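Local coordinates for protein flavodoxin-like domain (Synechococcus elongatus PCC 6301, PDB 3HLY) that probably binds a flavin cofactor, in all likelihood FMN, and carries electrons as the flavodoxin-like part of a larger flavoprotein, at residues Ser2-Ser14 with Leu25-Arg38. Residues are numbered along the deposited sequence; the frame is centred on the assembly and turned at random.
Sequences SVLIGYLSDYGYS and LVKTGVAVEMVDLR
R38 reaches out from the end of strand 32-36 to the loop that follows strand 3-7, its chain extended from CG to NE and laid across L8. The short bond from NE to S9 O, 2.6 Å, lies in the carbonyl plane on a lone pair, while NH2 adds only a weak second bond to the same oxygen. CD2 of L8 lies over the centre of one guanidinium face and S9 O meets the edge near the plane; the NE bond, with the weaker NH2 one, limits the turning of the group. D36 holds the same loop through its carboxylate. Its OD1 takes the backbone N of S9 at 3.0 Å and, from the opposite face of the carboxylate, the N of R38, the latter closing an Asx turn.

Behind these loops the two strands run parallel, their axes 21° apart, as the neighbouring β-strands of a β-α-β crossover through helix 14-27; in the 2-1-3-4-5 sheet of the flavodoxin fold, strand 32-36 is the outermost on this side. Backbone bonds alternate between them, among them E33 N to V3 O (2.8 Å) and L37 N to Y7 O (2.9 Å).

On the face turned to helix 14-27, I5 carries its CD1 to V32 CG1, 3.5 Å away, and the selenomethionine M34 lies beside it, pointing the same way. Bent at chi2 (-138°) and chi3 (76°), M34 brings its CE to within 3.5 Å of I5 CB. V3 points to this face too: its CG1 meets L25 CD1 at 3.8 Å, the two side chains crossing at about a right angle, and CG2 packs on V30. Across the sheet, where helix 42-51 covers L4 and V35, L4 CD1 rests 3.6 Å from V35 CG2.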
loop_
_atom_site.group_PDB
_atom_site.type_symbol
_atom_site.label_atom_id
_atom_site.label_comp_id
_atom_site.label_asym_id
_atom_site.label_seq_id
_atom_site.Cartn_x
_atom_site.Cartn_y
_atom_site.Cartn_z
ATOM N N SER A 2 -1.552 -2.998 13.094
ATOM C CA SER A 2 -0.649 -2.034 12.411
ATOM C C SER A 2 -0.944 -1.996 10.917
ATOM O O SER A 2 -1.799 -2.732 10.416
ATOM C CB SER A 2 0.812 -2.433 12.620
ATOM O OG SER A 2 1.078 -3.693 12.020
ATOM N N VAL A 3 -0.232 -1.126 10.207
ATOM C CA VAL A 3 -0.420 -1.015 8.776
ATOM C C VAL A 3 0.885 -1.333 8.042
ATOM O O VAL A 3 1.949 -0.848 8.404
ATOM C CB VAL A 3 -0.920 0.391 8.404
ATOM C CG1 VAL A 3 -1.086 0.512 6.894
ATOM C CG2 VAL A 3 -2.250 0.657 9.096
ATOM N N LEU A 4 0.797 -2.182 7.033
ATOM C CA LEU A 4 1.969 -2.545 6.258
ATOM C C LEU A 4 1.954 -1.744 4.973
ATOM O O LEU A 4 0.986 -1.788 4.234
ATOM C CB LEU A 4 1.945 -4.029 5.900
ATOM C CG LEU A 4 2.947 -4.488 4.823
ATOM C CD1 LEU A 4 4.389 -4.367 5.340
ATOM C CD2 LEU A 4 2.659 -5.921 4.440
ATOM N N ILE A 5 3.030 -1.020 4.707
ATOM C CA ILE A 5 3.123 -0.266 3.466
ATOM C C ILE A 5 4.172 -0.950 2.598
ATOM O O ILE A 5 5.344 -1.054 2.975
ATOM C CB ILE A 5 3.519 1.196 3.715
ATOM C CG1 ILE A 5 2.449 1.866 4.587
ATOM C CG2 ILE A 5 3.646 1.940 2.391
ATOM C CD1 ILE A 5 2.686 3.346 4.833
ATOM N N GLY A 6 3.732 -1.457 1.452
ATOM C CA GLY A 6 4.638 -2.128 0.539
ATOM C C GLY A 6 4.766 -1.363 -0.765
ATOM O O GLY A 6 3.781 -0.826 -1.280
ATOM N N TYR A 7 5.982 -1.297 -1.296
ATOM C CA TYR A 7 6.230 -0.591 -2.554
ATOM C C TYR A 7 7.559 -1.028 -3.140
ATOM O O TYR A 7 8.257 -1.851 -2.557
ATOM C CB TYR A 7 6.263 0.926 -2.331
ATOM C CG TYR A 7 7.271 1.363 -1.297
ATOM C CD1 TYR A 7 7.041 1.140 0.060
ATOM C CD2 TYR A 7 8.477 1.962 -1.672
ATOM C CE1 TYR A 7 7.980 1.496 1.018
ATOM C CE2 TYR A 7 9.432 2.323 -0.714
ATOM C CZ TYR A 7 9.171 2.085 0.629
ATOM O OH TYR A 7 10.089 2.433 1.594
ATOM N N LEU A 8 7.908 -0.475 -4.297
ATOM C CA LEU A 8 9.181 -0.805 -4.926
ATOM C C LEU A 8 10.153 0.347 -4.745
ATOM O O LEU A 8 9.838 1.497 -5.052
ATOM C CB LEU A 8 9.013 -1.087 -6.425
ATOM C CG LEU A 8 8.447 -2.438 -6.858
ATOM C CD1 LEU A 8 6.966 -2.494 -6.542
ATOM C CD2 LEU A 8 8.665 -2.620 -8.357
ATOM N N SER A 9 11.339 0.039 -4.246
ATOM C CA SER A 9 12.337 1.073 -4.055
ATOM C C SER A 9 12.668 1.728 -5.379
ATOM O O SER A 9 12.912 1.055 -6.372
ATOM C CB SER A 9 13.613 0.486 -3.457
ATOM O OG SER A 9 13.462 0.277 -2.065
ATOM N N ASP A 10 12.659 3.052 -5.384
ATOM C CA ASP A 10 13.006 3.829 -6.558
ATOM C C ASP A 10 12.226 3.558 -7.841
ATOM O O ASP A 10 12.780 3.666 -8.934
ATOM C CB ASP A 10 14.511 3.691 -6.818
ATOM C CG ASP A 10 15.338 4.013 -5.583
ATOM O OD1 ASP A 10 14.888 4.864 -4.787
ATOM O OD2 ASP A 10 16.433 3.430 -5.399
ATOM N N TYR A 11 10.948 3.212 -7.708
ATOM C CA TYR A 11 10.086 2.991 -8.865
ATOM C C TYR A 11 9.123 4.170 -8.908
ATOM O O TYR A 11 8.304 4.344 -8.008
ATOM C CB TYR A 11 9.281 1.695 -8.731
ATOM C CG TYR A 11 8.397 1.430 -9.929
ATOM C CD1 TYR A 11 7.066 1.047 -9.769
ATOM C CD2 TYR A 11 8.887 1.585 -11.230
ATOM C CE1 TYR A 11 6.243 0.832 -10.872
ATOM C CE2 TYR A 11 8.074 1.372 -12.340
ATOM C CZ TYR A 11 6.753 1.001 -12.154
ATOM O OH TYR A 11 5.930 0.836 -13.243
ATOM N N GLY A 12 9.221 4.986 -9.948
ATOM C CA GLY A 12 8.350 6.144 -10.033
ATOM C C GLY A 12 8.519 7.013 -8.794
ATOM O O GLY A 12 9.642 7.357 -8.416
ATOM N N TYR A 13 7.408 7.364 -8.155
ATOM C CA TYR A 13 7.444 8.180 -6.947
ATOM C C TYR A 13 7.018 7.372 -5.727
ATOM O O TYR A 13 6.546 7.935 -4.740
ATOM C CB TYR A 13 6.537 9.397 -7.113
ATOM C CG TYR A 13 7.098 10.431 -8.060
ATOM C CD1 TYR A 13 7.784 11.548 -7.580
ATOM C CD2 TYR A 13 6.965 10.283 -9.438
ATOM C CE1 TYR A 13 8.323 12.493 -8.454
ATOM C CE2 TYR A 13 7.499 11.219 -10.318
ATOM C CZ TYR A 13 8.173 12.318 -9.821
ATOM O OH TYR A 13 8.696 13.239 -10.696
ATOM N N SER A 14 7.194 6.052 -5.799
ATOM C CA SER A 14 6.818 5.164 -4.703
ATOM C C SER A 14 7.400 5.558 -3.345
ATOM O O SER A 14 6.665 5.634 -2.362
ATOM C CB SER A 14 7.219 3.721 -5.019
ATOM O OG SER A 14 6.358 3.163 -5.987
ATOM N N LEU A 25 -0.035 8.431 8.660
ATOM C CA LEU A 25 -0.326 7.294 9.508
ATOM C C LEU A 25 0.322 7.282 10.883
ATOM O O LEU A 25 -0.337 6.915 11.853
ATOM C CB LEU A 25 0.051 6.008 8.782
ATOM C CG LEU A 25 -1.052 5.427 7.918
ATOM C CD1 LEU A 25 -0.495 4.288 7.072
ATOM C CD2 LEU A 25 -2.193 4.957 8.836
ATOM N N VAL A 26 1.605 7.640 10.982
ATOM C CA VAL A 26 2.269 7.614 12.290
ATOM C C VAL A 26 1.800 8.727 13.217
ATOM O O VAL A 26 1.771 8.544 14.419
ATOM C CB VAL A 26 3.836 7.666 12.183
ATOM C CG1 VAL A 26 4.343 6.421 11.513
ATOM C CG2 VAL A 26 4.277 8.911 11.437
ATOM N N LYS A 27 1.423 9.877 12.660
ATOM C CA LYS A 27 0.929 10.985 13.482
ATOM C C LYS A 27 -0.281 10.552 14.312
ATOM O O LYS A 27 -0.506 11.065 15.411
ATOM C CB LYS A 27 0.516 12.182 12.613
ATOM C CG LYS A 27 1.666 12.919 11.949
ATOM C CD LYS A 27 1.166 14.174 11.254
ATOM C CE LYS A 27 2.266 14.820 10.434
ATOM N NZ LYS A 27 3.480 15.082 11.254
ATOM N N THR A 28 -1.065 9.613 13.790
ATOM C CA THR A 28 -2.239 9.154 14.510
ATOM C C THR A 28 -1.887 8.108 15.531
ATOM O O THR A 28 -2.767 7.656 16.260
ATOM C CB THR A 28 -3.281 8.510 13.599
ATOM O OG1 THR A 28 -2.840 7.195 13.240
ATOM C CG2 THR A 28 -3.491 9.360 12.353
ATOM N N GLY A 29 -0.620 7.692 15.566
ATOM C CA GLY A 29 -0.223 6.689 16.536
ATOM C C GLY A 29 -0.263 5.256 16.054
ATOM O O GLY A 29 -0.092 4.334 16.848
ATOM N N VAL A 30 -0.487 5.045 14.765
ATOM C CA VAL A 30 -0.497 3.682 14.239
ATOM C C VAL A 30 0.953 3.284 13.948
ATOM O O VAL A 30 1.751 4.135 13.560
ATOM C CB VAL A 30 -1.295 3.596 12.932
ATOM C CG1 VAL A 30 -1.114 2.223 12.303
ATOM C CG2 VAL A 30 -2.768 3.871 13.214
ATOM N N ALA A 31 1.296 2.017 14.160
ATOM C CA ALA A 31 2.654 1.534 13.882
ATOM C C ALA A 31 2.736 1.148 12.411
ATOM O O ALA A 31 2.025 0.256 11.963
ATOM C CB ALA A 31 2.989 0.319 14.740
ATOM N N VAL A 32 3.621 1.803 11.669
ATOM C CA VAL A 32 3.751 1.510 10.254
ATOM C C VAL A 32 4.929 0.612 9.912
ATOM O O VAL A 32 6.065 0.870 10.315
ATOM C CB VAL A 32 3.885 2.805 9.460
ATOM C CG1 VAL A 32 3.986 2.499 7.977
ATOM C CG2 VAL A 32 2.701 3.699 9.776
ATOM N N GLU A 33 4.660 -0.444 9.161
ATOM C CA GLU A 33 5.733 -1.339 8.770
ATOM C C GLU A 33 5.956 -1.228 7.269
ATOM O O GLU A 33 5.091 -1.573 6.468
ATOM C CB GLU A 33 5.395 -2.775 9.187
ATOM C CG GLU A 33 6.491 -3.785 8.924
ATOM C CD GLU A 33 6.357 -5.018 9.802
ATOM O OE1 GLU A 33 5.259 -5.616 9.847
ATOM O OE2 GLU A 33 7.358 -5.394 10.448
HETATM N N MSE A 34 7.126 -0.719 6.902
HETATM C CA MSE A 34 7.486 -0.522 5.506
HETATM C C MSE A 34 8.292 -1.704 4.989
HETATM O O MSE A 34 9.156 -2.233 5.679
HETATM C CB MSE A 34 8.302 0.752 5.364
HETATM C CG MSE A 34 7.797 1.849 6.262
HETATM SE SE MSE A 34 7.794 3.524 5.355
HETATM C CE MSE A 34 6.230 3.267 4.260
ATOM N N VAL A 35 8.004 -2.087 3.758
ATOM C CA VAL A 35 8.660 -3.210 3.121
ATOM C C VAL A 35 8.969 -2.860 1.674
ATOM O O VAL A 35 8.183 -2.181 1.019
ATOM C CB VAL A 35 7.738 -4.455 3.195
ATOM C CG1 VAL A 35 8.124 -5.474 2.142
ATOM C CG2 VAL A 35 7.818 -5.068 4.587
ATOM N N ASP A 36 10.134 -3.296 1.197
ATOM C CA ASP A 36 10.553 -3.059 -0.176
ATOM C C ASP A 36 10.298 -4.390 -0.872
ATOM O O ASP A 36 10.957 -5.384 -0.573
ATOM C CB ASP A 36 12.044 -2.721 -0.233
ATOM C CG ASP A 36 12.533 -2.422 -1.645
ATOM O OD1 ASP A 36 11.717 -2.412 -2.594
ATOM O OD2 ASP A 36 13.754 -2.185 -1.802
ATOM N N LEU A 37 9.338 -4.402 -1.792
ATOM C CA LEU A 37 8.976 -5.622 -2.501
ATOM C C LEU A 37 10.131 -6.207 -3.331
ATOM O O LEU A 37 10.213 -7.423 -3.529
ATOM C CB LEU A 37 7.751 -5.338 -3.368
ATOM C CG LEU A 37 6.593 -4.714 -2.556
ATOM C CD1 LEU A 37 5.421 -4.410 -3.462
ATOM C CD2 LEU A 37 6.167 -5.659 -1.433
ATOM N N ARG A 38 11.021 -5.338 -3.800
ATOM C CA ARG A 38 12.172 -5.757 -4.590
ATOM C C ARG A 38 13.142 -6.613 -3.795
ATOM O O ARG A 38 13.914 -7.365 -4.385
ATOM C CB ARG A 38 12.980 -4.560 -5.085
ATOM C CG ARG A 38 12.341 -3.614 -6.060
ATOM C CD ARG A 38 13.385 -2.565 -6.399
ATOM N NE ARG A 38 12.862 -1.447 -7.172
ATOM C CZ ARG A 38 12.689 -1.462 -8.486
ATOM N NH1 ARG A 38 12.996 -2.546 -9.191
ATOM N NH2 ARG A 38 12.218 -0.380 -9.095
#